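PDB 4JZA: uncharacterized protein from Legionella longbeachae NSW150, which probably hydrolyses the 3-phosphate of phosphatidylinositol 3-phosphate, acting as a phosphoinositide phosphatase in pathogen-host lipid metabolism. Local coordinates for residues P150-L153 against V157-V160; T692-A697 against E803-L808; R782-C787 against S795-T800. All blocks are in the same frame, centred on the assembly; numbering follows the deposited sequence.

The three contacts lie in two distant parts of the chain. Contact 1 comes first in sequence and lies at the turn linking strands 144-150 and 159-166, next to each other in the large mixed sheet. Contacts 2 and 3 lie in the phosphoinositide phosphatase C-terminal domain. Their centres are about 77 and 70 Å from that of contact 1. The centres of contacts 2 and 3 are about 13 Å apart, and both use helix 794-817. In sequence, contact 3 falls between the two segments of contact 2. Leu694 packs on both Phe784 and Val798. The two contacts thus share apolar packing between helices 676-702 and 794-817, remote from the strand-to-strand turn of contact 1.

Contact 1: P150-L153 against V157-V160; sequences PMQL and VDYV
Pro150 and Tyr159 pair across the end of an antiparallel beta hairpin, in a non-hydrogen-bonded pair. A classic beta bulge lies here, with Asp158 and Tyr159 both facing Leu359 of the next strand. Tyr159 CD2 approaches Pro150 CB at 4.1 Å, and Pro150 CA approaches that ring obliquely. One residue on, Met151 N donates to Asp158 O at 2.9 Å, in a bent bond. The bond from Leu153 N to Val157 O is weak, at 3.4 Å. Gln152 CA-H also points at Val157 O. Gln152 NE2 lies 3.6 Å from Asp158 OD1, with the amide and carboxylate planes at 90°, and the two are not hydrogen-bonded.

On the apolar side, Val160 CG2 is the shared partner. It lies 4.0 Å from CB of the selenomethionine Met151 and also touches Leu153 CD1, whose side chain crosses that of Val160 at about a right angle. Val157 CG1 meets the same leucine methyl. Helix 556-574 covers this side through Leu569, which touches Leu153 and Val160.

Further out, Glu361 holds the polar ends of two bulge residues: its backbone N binds Asp158 OD2, and its OE1 binds Tyr159 OH.

Contact 2: T692-A697 against E803-L808; sequences TKLYDA and EEWTKL
Trp805 points across to Leu694 and Ala697, and it makes most of this contact. Trp805 CB sits 4.4 Å from Ala697 CB. CG is anti to the tryptophan's own carbonyl carbon (chi1 -66°). The ring is then turned so that CD1 lies close to the CA side (chi2 -16°). This sends the six-membered ring away from its own helix and toward helix 676-702. Along the rim, CE3 comes first and meets Ala697 CB at 3.9 Å. CZ3 follows and lies 3.6 Å from Leu694 O. The methyl and the carbonyl oxygen both approach the edge of the indole near its plane, not over a face. CZ3 also touches Leu694 CD2 at 4.1 Å, where the two side chains run at a slant to each other.

The two helices run nearly parallel, as neighbours in the helical C-terminal domain of this phosphatase family. Their short segments are 10.0 Å apart at the axes and differ in direction by 17°. The indole fills much of that width. The backbones are nearest at Ala697 CA and Thr806 CA, 6.2 Å apart, consistent with the small alanine side chain. Thr806 OG1 brushes the Ala697 methyl, but its polar partner is Val802 O, one turn back in its own helix.

The NE1 edge of Trp805 points away from helix 676-702. NE1 makes a weak hydrogen bond to Ser776 O of helix 772-782. The same helix holds the carboxylate of the adjacent Glu804, through a hydrogen bond from Ser776 and a salt bridge to Arg780.

Contact 3: R782-C787 against S795-T800; sequences RSFLNC and SEIVST
Ile797 and Val798 receive the side chains of Ser783 and Phe784 where the chain leaves helix 772-782. Shortly afterwards it enters helix 794-817, and the connection packs back against the new helix. Two residues into that helix, Glu796 O is held within the helix, apart from the contact. It accepts from Thr800 N and from Thr800 OG1, the latter at 3.0 Å. The two donors reach it from opposite faces of the carbonyl plane.

Ile797 comes next. Its CG2 is anti to the backbone N and reaches two partners. One is Phe784 CZ, at 3.8 Å. The other is Ser783 OG. The phenyl and the isoleucine side chain lie alongside each other, pointing opposite ways.

Val798 follows. Its CG2 meets Phe784 CZ at 3.8 Å, with the two side chains at about a right angle. Both methyls lie oblique to the phenyl ring. Phe784 also stacks edge-to-face with Phe794, and Leu686 and Leu694 of helix 676-702 touch it.

Across the two segments, then, the hold is mostly apolar, carried by Phe784 CE1 and CZ, with the Ser783 hydroxyl against the Ile797 methyl. That hydroxyl is hydrogen-bonded to Arg780 O, so meeting the methyl costs it no polar partner.

Contact 1: P150-L153 against V157-V160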
ATOM      1  N   PRO A 150      -6.948  20.782 -26.309  1.00 54.51           N
ATOM      2  CA  PRO A 150      -7.700  21.632 -27.244  1.00 55.73           C
ATOM      3  C   PRO A 150      -8.663  20.827 -28.106  1.00 56.28           C
ATOM      4  O   PRO A 150      -8.270  19.857 -28.730  1.00 53.54           O
ATOM      5  CB  PRO A 150      -6.611  22.232 -28.114  1.00 56.00           C
ATOM      6  CG  PRO A 150      -5.697  21.101 -28.320  1.00 57.60           C
ATOM      7  CD  PRO A 150      -5.552  20.563 -26.937  1.00 55.25           C
HETATM    8  N   MSE A 151      -9.925  21.231 -28.113  1.00 62.45           N
HETATM    9  CA  MSE A 151     -10.931  20.634 -28.954  1.00 67.02           C
HETATM   10  C   MSE A 151     -11.963  21.674 -29.203  1.00 65.22           C
HETATM   11  O   MSE A 151     -12.200  22.469 -28.289  1.00 70.25           O
HETATM   12  CB  MSE A 151     -11.636  19.603 -28.110  1.00 70.85           C
HETATM   13  CG  MSE A 151     -10.960  18.254 -28.151  1.00 78.30           C
HETATM   14 SE   MSE A 151     -12.326  17.018 -27.499  0.93 96.68          SE
HETATM   15  CE  MSE A 151     -11.123  15.700 -26.690  1.00 84.73           C
ATOM     16  N   GLN A 152     -12.629  21.676 -30.350  1.00 71.44           N
ATOM     17  CA  GLN A 152     -13.731  22.608 -30.553  1.00 77.39           C
ATOM     18  C   GLN A 152     -15.025  21.850 -30.741  1.00 74.22           C
ATOM     19  O   GLN A 152     -15.145  21.056 -31.659  1.00 79.50           O
ATOM     20  CB  GLN A 152     -13.481  23.465 -31.787  1.00 88.49           C
ATOM     21  CG  GLN A 152     -12.091  24.067 -31.874  1.00 96.16           C
ATOM     22  CD  GLN A 152     -11.991  25.118 -32.960  1.00101.62           C
ATOM     23  OE1 GLN A 152     -12.880  25.243 -33.799  1.00105.57           O
ATOM     24  NE2 GLN A 152     -10.910  25.882 -32.946  1.00102.20           N
ATOM     25  N   LEU A 153     -16.005  22.098 -29.885  1.00 75.89           N
ATOM     26  CA  LEU A 153     -17.297  21.448 -30.043  1.00 86.07           C
ATOM     27  C   LEU A 153     -18.417  22.441 -30.296  1.00 93.35           C
ATOM     28  O   LEU A 153     -19.492  22.086 -30.768  1.00 98.27           O
ATOM     29  CB  LEU A 153     -17.609  20.610 -28.809  1.00 90.38           C
ATOM     30  CG  LEU A 153     -16.391  20.055 -28.077  1.00 85.10           C
ATOM     31  CD1 LEU A 153     -16.732  19.835 -26.618  1.00 86.17           C
ATOM     32  CD2 LEU A 153     -15.918  18.764 -28.719  1.00 83.96           C
ATOM     33  N   VAL A 157     -16.756  26.524 -26.712  1.00 81.57           N
ATOM     34  CA  VAL A 157     -15.687  25.655 -26.229  1.00 71.48           C
ATOM     35  C   VAL A 157     -14.568  25.443 -27.238  1.00 64.40           C
ATOM     36  O   VAL A 157     -14.780  24.880 -28.297  1.00 66.76           O
ATOM     37  CB  VAL A 157     -16.257  24.272 -25.885  1.00 66.54           C
ATOM     38  CG1 VAL A 157     -15.167  23.349 -25.391  1.00 62.45           C
ATOM     39  CG2 VAL A 157     -17.374  24.393 -24.871  1.00 65.05           C
ATOM     40  N   ASP A 158     -13.366  25.874 -26.890  1.00 61.38           N
ATOM     41  CA  ASP A 158     -12.201  25.623 -27.719  1.00 62.64           C
ATOM     42  C   ASP A 158     -11.264  24.664 -27.006  1.00 58.92           C
ATOM     43  O   ASP A 158     -10.358  24.097 -27.602  1.00 54.77           O
ATOM     44  CB  ASP A 158     -11.463  26.928 -28.011  1.00 69.40           C
ATOM     45  CG  ASP A 158     -12.271  27.874 -28.860  1.00 71.18           C
ATOM     46  OD1 ASP A 158     -12.245  27.723 -30.094  1.00 70.07           O
ATOM     47  OD2 ASP A 158     -12.926  28.771 -28.295  1.00 68.44           O
ATOM     48  N   TYR A 159     -11.478  24.516 -25.709  1.00 57.87           N
ATOM     49  CA  TYR A 159     -10.664  23.634 -24.900  1.00 56.16           C
ATOM     50  C   TYR A 159     -11.533  22.815 -23.978  1.00 53.04           C
ATOM     51  O   TYR A 159     -12.532  23.294 -23.470  1.00 48.63           O
ATOM     52  CB  TYR A 159      -9.657  24.438 -24.091  1.00 55.65           C
ATOM     53  CG  TYR A 159      -8.773  25.304 -24.937  1.00 61.71           C
ATOM     54  CD1 TYR A 159      -9.251  26.471 -25.499  1.00 66.17           C
ATOM     55  CD2 TYR A 159      -7.464  24.957 -25.177  1.00 66.09           C
ATOM     56  CE1 TYR A 159      -8.442  27.266 -26.278  1.00 65.21           C
ATOM     57  CE2 TYR A 159      -6.651  25.747 -25.954  1.00 66.20           C
ATOM     58  CZ  TYR A 159      -7.147  26.898 -26.500  1.00 66.21           C
ATOM     59  OH  TYR A 159      -6.331  27.682 -27.269  1.00 72.07           O
ATOM     60  N   VAL A 160     -11.128  21.578 -23.750  1.00 53.71           N
ATOM     61  CA  VAL A 160     -11.835  20.700 -22.842  1.00 51.08           C
ATOM     62  C   VAL A 160     -10.953  20.453 -21.634  1.00 47.98           C
ATOM     63  O   VAL A 160      -9.775  20.168 -21.771  1.00 45.93           O
ATOM     64  CB  VAL A 160     -12.224  19.377 -23.527  1.00 52.77           C
ATOM     65  CG1 VAL A 160     -12.637  18.325 -22.509  1.00 54.42           C
ATOM     66  CG2 VAL A 160     -13.357  19.619 -24.504  1.00 52.12           C
TER

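Contact 2: T692-A697 against E803-L808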
ATOM      1  N   THR A 692      42.436   1.573   5.928  1.00 39.90           N
ATOM      2  CA  THR A 692      43.874   1.591   5.632  1.00 41.00           C
ATOM      3  C   THR A 692      44.723   1.180   6.835  1.00 41.28           C
ATOM      4  O   THR A 692      45.675   0.421   6.692  1.00 41.59           O
ATOM      5  CB  THR A 692      44.323   2.947   5.056  1.00 42.23           C
ATOM      6  OG1 THR A 692      43.723   3.104   3.764  1.00 44.17           O
ATOM      7  CG2 THR A 692      45.833   3.008   4.857  1.00 41.63           C
ATOM      8  N   LYS A 693      44.356   1.649   8.019  1.00 42.86           N
ATOM      9  CA  LYS A 693      45.066   1.277   9.244  1.00 44.44           C
ATOM     10  C   LYS A 693      44.950  -0.203   9.472  1.00 41.90           C
ATOM     11  O   LYS A 693      45.932  -0.861   9.782  1.00 44.32           O
ATOM     12  CB  LYS A 693      44.515   2.018  10.483  1.00 47.68           C
ATOM     13  CG  LYS A 693      44.585   3.539  10.431  1.00 49.54           C
ATOM     14  CD  LYS A 693      44.006   4.178  11.681  1.00 53.16           C
ATOM     15  CE  LYS A 693      43.843   5.665  11.488  1.00 57.91           C
ATOM     16  NZ  LYS A 693      44.099   6.315  12.794  1.00 68.27           N
ATOM     17  N   LEU A 694      43.737  -0.710   9.334  1.00 41.45           N
ATOM     18  CA  LEU A 694      43.452  -2.137   9.519  1.00 41.11           C
ATOM     19  C   LEU A 694      44.195  -2.954   8.489  1.00 43.02           C
ATOM     20  O   LEU A 694      44.838  -3.963   8.836  1.00 42.22           O
ATOM     21  CB  LEU A 694      41.957  -2.426   9.400  1.00 38.80           C
ATOM     22  CG  LEU A 694      41.086  -1.981  10.569  1.00 37.37           C
ATOM     23  CD1 LEU A 694      39.626  -2.194  10.203  1.00 39.50           C
ATOM     24  CD2 LEU A 694      41.426  -2.772  11.800  1.00 36.53           C
ATOM     25  N   TYR A 695      44.148  -2.486   7.237  1.00 42.63           N
ATOM     26  CA  TYR A 695      44.878  -3.136   6.149  1.00 43.01           C
ATOM     27  C   TYR A 695      46.385  -3.152   6.419  1.00 41.05           C
ATOM     28  O   TYR A 695      46.985  -4.208   6.467  1.00 38.45           O
ATOM     29  CB  TYR A 695      44.564  -2.469   4.803  1.00 46.61           C
ATOM     30  CG  TYR A 695      45.056  -3.242   3.611  1.00 49.09           C
ATOM     31  CD1 TYR A 695      44.246  -4.195   3.005  1.00 51.28           C
ATOM     32  CD2 TYR A 695      46.324  -3.023   3.090  1.00 49.92           C
ATOM     33  CE1 TYR A 695      44.678  -4.913   1.911  1.00 53.61           C
ATOM     34  CE2 TYR A 695      46.781  -3.755   2.010  1.00 51.51           C
ATOM     35  CZ  TYR A 695      45.958  -4.704   1.434  1.00 54.04           C
ATOM     36  OH  TYR A 695      46.412  -5.431   0.375  1.00 54.59           O
ATOM     37  N   ASP A 696      47.006  -2.008   6.622  1.00 40.83           N
ATOM     38  CA  ASP A 696      48.464  -2.025   6.856  1.00 45.94           C
ATOM     39  C   ASP A 696      48.886  -2.970   8.011  1.00 43.69           C
ATOM     40  O   ASP A 696      49.767  -3.822   7.846  1.00 42.42           O
ATOM     41  CB  ASP A 696      49.013  -0.584   7.079  1.00 48.71           C
ATOM     42  CG  ASP A 696      48.784   0.318   5.859  1.00 52.76           C
ATOM     43  OD1 ASP A 696      48.729  -0.195   4.702  1.00 55.08           O
ATOM     44  OD2 ASP A 696      48.617   1.537   6.062  1.00 57.29           O
ATOM     45  N   ALA A 697      48.279  -2.798   9.180  1.00 42.73           N
ATOM     46  CA  ALA A 697      48.549  -3.684  10.325  1.00 42.21           C
ATOM     47  C   ALA A 697      48.368  -5.156   9.970  1.00 41.27           C
ATOM     48  O   ALA A 697      49.217  -5.956  10.243  1.00 44.94           O
ATOM     49  CB  ALA A 697      47.669  -3.319  11.527  1.00 39.64           C
ATOM     50  N   GLU A 803      46.671  -2.070  17.690  1.00 40.76           N
ATOM     51  CA  GLU A 803      47.664  -2.227  18.740  1.00 44.36           C
ATOM     52  C   GLU A 803      47.954  -3.675  18.949  1.00 42.81           C
ATOM     53  O   GLU A 803      49.131  -4.087  19.024  1.00 43.47           O
ATOM     54  CB  GLU A 803      47.265  -1.542  20.053  1.00 51.72           C
ATOM     55  CG  GLU A 803      48.129  -0.315  20.340  1.00 65.65           C
ATOM     56  CD  GLU A 803      47.484   0.681  21.318  1.00 84.73           C
ATOM     57  OE1 GLU A 803      46.373   0.399  21.844  1.00 85.18           O
ATOM     58  OE2 GLU A 803      48.112   1.746  21.585  1.00 99.06           O
ATOM     59  N   GLU A 804      46.882  -4.463  19.007  1.00 40.42           N
ATOM     60  CA  GLU A 804      47.027  -5.856  19.266  1.00 38.09           C
ATOM     61  C   GLU A 804      47.768  -6.530  18.117  1.00 37.95           C
ATOM     62  O   GLU A 804      48.704  -7.300  18.345  1.00 37.20           O
ATOM     63  CB  GLU A 804      45.688  -6.479  19.491  1.00 38.59           C
ATOM     64  CG  GLU A 804      45.706  -7.992  19.506  1.00 40.68           C
ATOM     65  CD  GLU A 804      44.424  -8.531  20.089  1.00 45.42           C
ATOM     66  OE1 GLU A 804      43.590  -9.210  19.391  1.00 45.64           O
ATOM     67  OE2 GLU A 804      44.227  -8.217  21.282  1.00 46.41           O
ATOM     68  N   TRP A 805      47.407  -6.221  16.879  1.00 37.80           N
ATOM     69  CA  TRP A 805      48.108  -6.862  15.763  1.00 39.98           C
ATOM     70  C   TRP A 805      49.534  -6.386  15.663  1.00 41.81           C
ATOM     71  O   TRP A 805      50.405  -7.166  15.338  1.00 45.00           O
ATOM     72  CB  TRP A 805      47.407  -6.630  14.428  1.00 39.52           C
ATOM     73  CG  TRP A 805      46.055  -7.288  14.319  1.00 36.63           C
ATOM     74  CD1 TRP A 805      45.551  -8.269  15.102  1.00 35.02           C
ATOM     75  CD2 TRP A 805      45.058  -6.992  13.354  1.00 34.48           C
ATOM     76  NE1 TRP A 805      44.285  -8.597  14.695  1.00 33.50           N
ATOM     77  CE2 TRP A 805      43.964  -7.824  13.613  1.00 34.01           C
ATOM     78  CE3 TRP A 805      44.995  -6.117  12.286  1.00 34.83           C
ATOM     79  CZ2 TRP A 805      42.819  -7.795  12.846  1.00 33.03           C
ATOM     80  CZ3 TRP A 805      43.862  -6.108  11.526  1.00 35.78           C
ATOM     81  CH2 TRP A 805      42.787  -6.946  11.814  1.00 33.61           C
ATOM     82  N   THR A 806      49.778  -5.114  15.941  1.00 42.74           N
ATOM     83  CA  THR A 806      51.126  -4.603  15.845  1.00 44.01           C
ATOM     84  C   THR A 806      52.022  -5.316  16.853  1.00 43.82           C
ATOM     85  O   THR A 806      53.126  -5.673  16.526  1.00 43.01           O
ATOM     86  CB  THR A 806      51.143  -3.080  15.989  1.00 44.34           C
ATOM     87  OG1 THR A 806      50.453  -2.491  14.866  1.00 45.22           O
ATOM     88  CG2 THR A 806      52.529  -2.584  15.992  1.00 45.65           C
ATOM     89  N   LYS A 807      51.527  -5.555  18.057  1.00 45.06           N
ATOM     90  CA  LYS A 807      52.296  -6.279  19.059  1.00 49.62           C
ATOM     91  C   LYS A 807      52.657  -7.711  18.636  1.00 49.21           C
ATOM     92  O   LYS A 807      53.834  -8.121  18.665  1.00 46.73           O
ATOM     93  CB  LYS A 807      51.515  -6.354  20.339  1.00 57.90           C
ATOM     94  CG  LYS A 807      52.270  -5.785  21.511  1.00 70.29           C
ATOM     95  CD  LYS A 807      51.497  -4.577  22.075  1.00 91.20           C
ATOM     96  CE  LYS A 807      52.150  -3.984  23.325  1.00 99.43           C
ATOM     97  NZ  LYS A 807      51.143  -3.774  24.409  1.00106.67           N
ATOM     98  N   LEU A 808      51.650  -8.475  18.227  1.00 46.36           N
ATOM     99  CA  LEU A 808      51.888  -9.791  17.638  1.00 44.39           C
ATOM    100  C   LEU A 808      52.929  -9.754  16.542  1.00 42.80           C
ATOM    101  O   LEU A 808      53.766 -10.606  16.511  1.00 43.35           O
ATOM    102  CB  LEU A 808      50.603 -10.393  17.099  1.00 44.57           C
ATOM    103  CG  LEU A 808      49.599 -10.750  18.212  1.00 47.98           C
ATOM    104  CD1 LEU A 808      48.189 -10.973  17.653  1.00 48.52           C
ATOM    105  CD2 LEU A 808      50.063 -11.948  19.019  1.00 48.93           C
TER

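Contact 3: R782-C787 against S795-T800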
ATOM      1  N   ARG A 782      35.871  -9.891  13.140  1.00 35.78           N
ATOM      2  CA  ARG A 782      34.472 -10.237  13.285  1.00 36.85           C
ATOM      3  C   ARG A 782      33.790  -9.257  14.219  1.00 36.80           C
ATOM      4  O   ARG A 782      32.587  -8.980  14.108  1.00 37.04           O
ATOM      5  CB  ARG A 782      34.309 -11.681  13.724  1.00 39.97           C
ATOM      6  CG  ARG A 782      32.889 -12.183  13.986  1.00 39.38           C
ATOM      7  CD  ARG A 782      32.938 -13.539  14.746  1.00 41.54           C
ATOM      8  NE  ARG A 782      32.962 -14.590  13.747  1.00 46.04           N
ATOM      9  CZ  ARG A 782      33.887 -15.530  13.581  1.00 56.07           C
ATOM     10  NH1 ARG A 782      34.931 -15.747  14.420  1.00 63.92           N
ATOM     11  NH2 ARG A 782      33.714 -16.325  12.561  1.00 57.31           N
ATOM     12  N   SER A 783      34.548  -8.659  15.113  1.00 41.57           N
ATOM     13  CA  SER A 783      33.945  -7.676  16.041  1.00 43.16           C
ATOM     14  C   SER A 783      33.342  -6.449  15.329  1.00 41.53           C
ATOM     15  O   SER A 783      32.521  -5.771  15.914  1.00 43.66           O
ATOM     16  CB  SER A 783      34.915  -7.259  17.151  1.00 42.47           C
ATOM     17  OG  SER A 783      35.663  -6.086  16.844  1.00 43.30           O
ATOM     18  N   PHE A 784      33.729  -6.188  14.084  1.00 40.03           N
ATOM     19  CA  PHE A 784      33.124  -5.108  13.276  1.00 41.61           C
ATOM     20  C   PHE A 784      31.786  -5.453  12.621  1.00 42.77           C
ATOM     21  O   PHE A 784      31.114  -4.560  12.128  1.00 45.48           O
ATOM     22  CB  PHE A 784      34.047  -4.675  12.134  1.00 41.93           C
ATOM     23  CG  PHE A 784      35.308  -4.047  12.576  1.00 39.25           C
ATOM     24  CD1 PHE A 784      35.313  -2.778  13.094  1.00 40.71           C
ATOM     25  CD2 PHE A 784      36.485  -4.704  12.433  1.00 40.51           C
ATOM     26  CE1 PHE A 784      36.491  -2.173  13.482  1.00 41.72           C
ATOM     27  CE2 PHE A 784      37.674  -4.119  12.825  1.00 43.76           C
ATOM     28  CZ  PHE A 784      37.675  -2.846  13.348  1.00 42.21           C
ATOM     29  N   LEU A 785      31.438  -6.738  12.617  1.00 44.71           N
ATOM     30  CA  LEU A 785      30.223  -7.262  12.033  1.00 43.15           C
ATOM     31  C   LEU A 785      29.143  -7.434  13.065  1.00 46.09           C
ATOM     32  O   LEU A 785      28.018  -7.649  12.677  1.00 48.21           O
ATOM     33  CB  LEU A 785      30.473  -8.634  11.412  1.00 40.95           C
ATOM     34  CG  LEU A 785      31.504  -8.670  10.286  1.00 42.12           C
ATOM     35  CD1 LEU A 785      31.613 -10.068   9.679  1.00 40.80           C
ATOM     36  CD2 LEU A 785      31.228  -7.646   9.187  1.00 40.53           C
ATOM     37  N   ASN A 786      29.487  -7.429  14.356  1.00 51.35           N
ATOM     38  CA  ASN A 786      28.494  -7.417  15.454  1.00 54.17           C
ATOM     39  C   ASN A 786      28.428  -6.045  16.109  1.00 59.16           C
ATOM     40  O   ASN A 786      29.225  -5.146  15.802  1.00 58.93           O
ATOM     41  CB  ASN A 786      28.823  -8.454  16.514  1.00 53.08           C
ATOM     42  CG  ASN A 786      29.155  -9.808  15.906  1.00 55.98           C
ATOM     43  OD1 ASN A 786      28.378 -10.339  15.142  1.00 53.60           O
ATOM     44  ND2 ASN A 786      30.329 -10.355  16.224  1.00 58.52           N
ATOM     45  N   CYS A 787      27.475  -5.853  17.001  1.00 66.83           N
ATOM     46  CA  CYS A 787      27.486  -4.641  17.813  1.00 78.77           C
ATOM     47  C   CYS A 787      28.161  -5.049  19.076  1.00 77.95           C
ATOM     48  O   CYS A 787      28.092  -6.213  19.442  1.00 68.10           O
ATOM     49  CB  CYS A 787      26.073  -4.152  18.056  1.00 85.78           C
ATOM     50  SG  CYS A 787      24.967  -5.510  17.674  1.00 94.23           S
ATOM     51  N   SER A 795      36.228   3.419  15.289  1.00 49.20           N
ATOM     52  CA  SER A 795      37.566   3.977  15.434  1.00 50.45           C
ATOM     53  C   SER A 795      38.281   3.479  16.721  1.00 48.88           C
ATOM     54  O   SER A 795      39.489   3.314  16.744  1.00 48.63           O
ATOM     55  CB  SER A 795      37.498   5.515  15.394  1.00 55.68           C
ATOM     56  OG  SER A 795      37.186   5.991  14.086  1.00 56.38           O
ATOM     57  N   GLU A 796      37.543   3.263  17.791  1.00 48.57           N
ATOM     58  CA  GLU A 796      38.140   2.772  19.011  1.00 53.07           C
ATOM     59  C   GLU A 796      38.509   1.301  18.912  1.00 50.69           C
ATOM     60  O   GLU A 796      39.539   0.875  19.465  1.00 54.01           O
ATOM     61  CB  GLU A 796      37.226   3.050  20.228  1.00 62.05           C
ATOM     62  CG  GLU A 796      37.309   4.520  20.703  1.00 72.10           C
ATOM     63  CD  GLU A 796      36.059   5.066  21.449  1.00 83.01           C
ATOM     64  OE1 GLU A 796      34.970   4.406  21.423  1.00 66.24           O
ATOM     65  OE2 GLU A 796      36.186   6.176  22.073  1.00 85.55           O
ATOM     66  N   ILE A 797      37.691   0.520  18.208  1.00 48.84           N
ATOM     67  CA  ILE A 797      38.019  -0.885  17.936  1.00 45.38           C
ATOM     68  C   ILE A 797      39.177  -0.982  16.971  1.00 42.66           C
ATOM     69  O   ILE A 797      40.013  -1.870  17.100  1.00 42.39           O
ATOM     70  CB  ILE A 797      36.871  -1.680  17.346  1.00 46.20           C
ATOM     71  CG1 ILE A 797      35.674  -1.703  18.296  1.00 49.79           C
ATOM     72  CG2 ILE A 797      37.307  -3.121  17.110  1.00 46.23           C
ATOM     73  CD1 ILE A 797      34.441  -2.420  17.744  1.00 47.14           C
ATOM     74  N   VAL A 798      39.221  -0.100  15.990  1.00 40.46           N
ATOM     75  CA  VAL A 798      40.370  -0.049  15.105  1.00 41.38           C
ATOM     76  C   VAL A 798      41.649   0.157  15.943  1.00 40.59           C
ATOM     77  O   VAL A 798      42.620  -0.600  15.801  1.00 37.38           O
ATOM     78  CB  VAL A 798      40.222   1.060  14.058  1.00 41.89           C
ATOM     79  CG1 VAL A 798      41.522   1.301  13.296  1.00 44.42           C
ATOM     80  CG2 VAL A 798      39.140   0.695  13.093  1.00 41.59           C
ATOM     81  N   SER A 799      41.634   1.176  16.793  1.00 40.92           N
ATOM     82  CA  SER A 799      42.761   1.488  17.681  1.00 44.81           C
ATOM     83  C   SER A 799      43.289   0.227  18.390  1.00 44.33           C
ATOM     84  O   SER A 799      44.471  -0.118  18.304  1.00 43.81           O
ATOM     85  CB  SER A 799      42.330   2.505  18.742  1.00 47.73           C
ATOM     86  OG  SER A 799      43.396   3.374  19.056  1.00 51.13           O
ATOM     87  N   THR A 800      42.387  -0.473  19.061  1.00 42.51           N
ATOM     88  CA  THR A 800      42.741  -1.647  19.835  1.00 42.32           C
ATOM     89  C   THR A 800      43.253  -2.801  18.978  1.00 42.41           C
ATOM     90  O   THR A 800      44.212  -3.507  19.313  1.00 42.46           O
ATOM     91  CB  THR A 800      41.486  -2.143  20.539  1.00 44.26           C
ATOM     92  OG1 THR A 800      40.903  -1.074  21.260  1.00 44.16           O
ATOM     93  CG2 THR A 800      41.768  -3.286  21.504  1.00 45.62           C
TER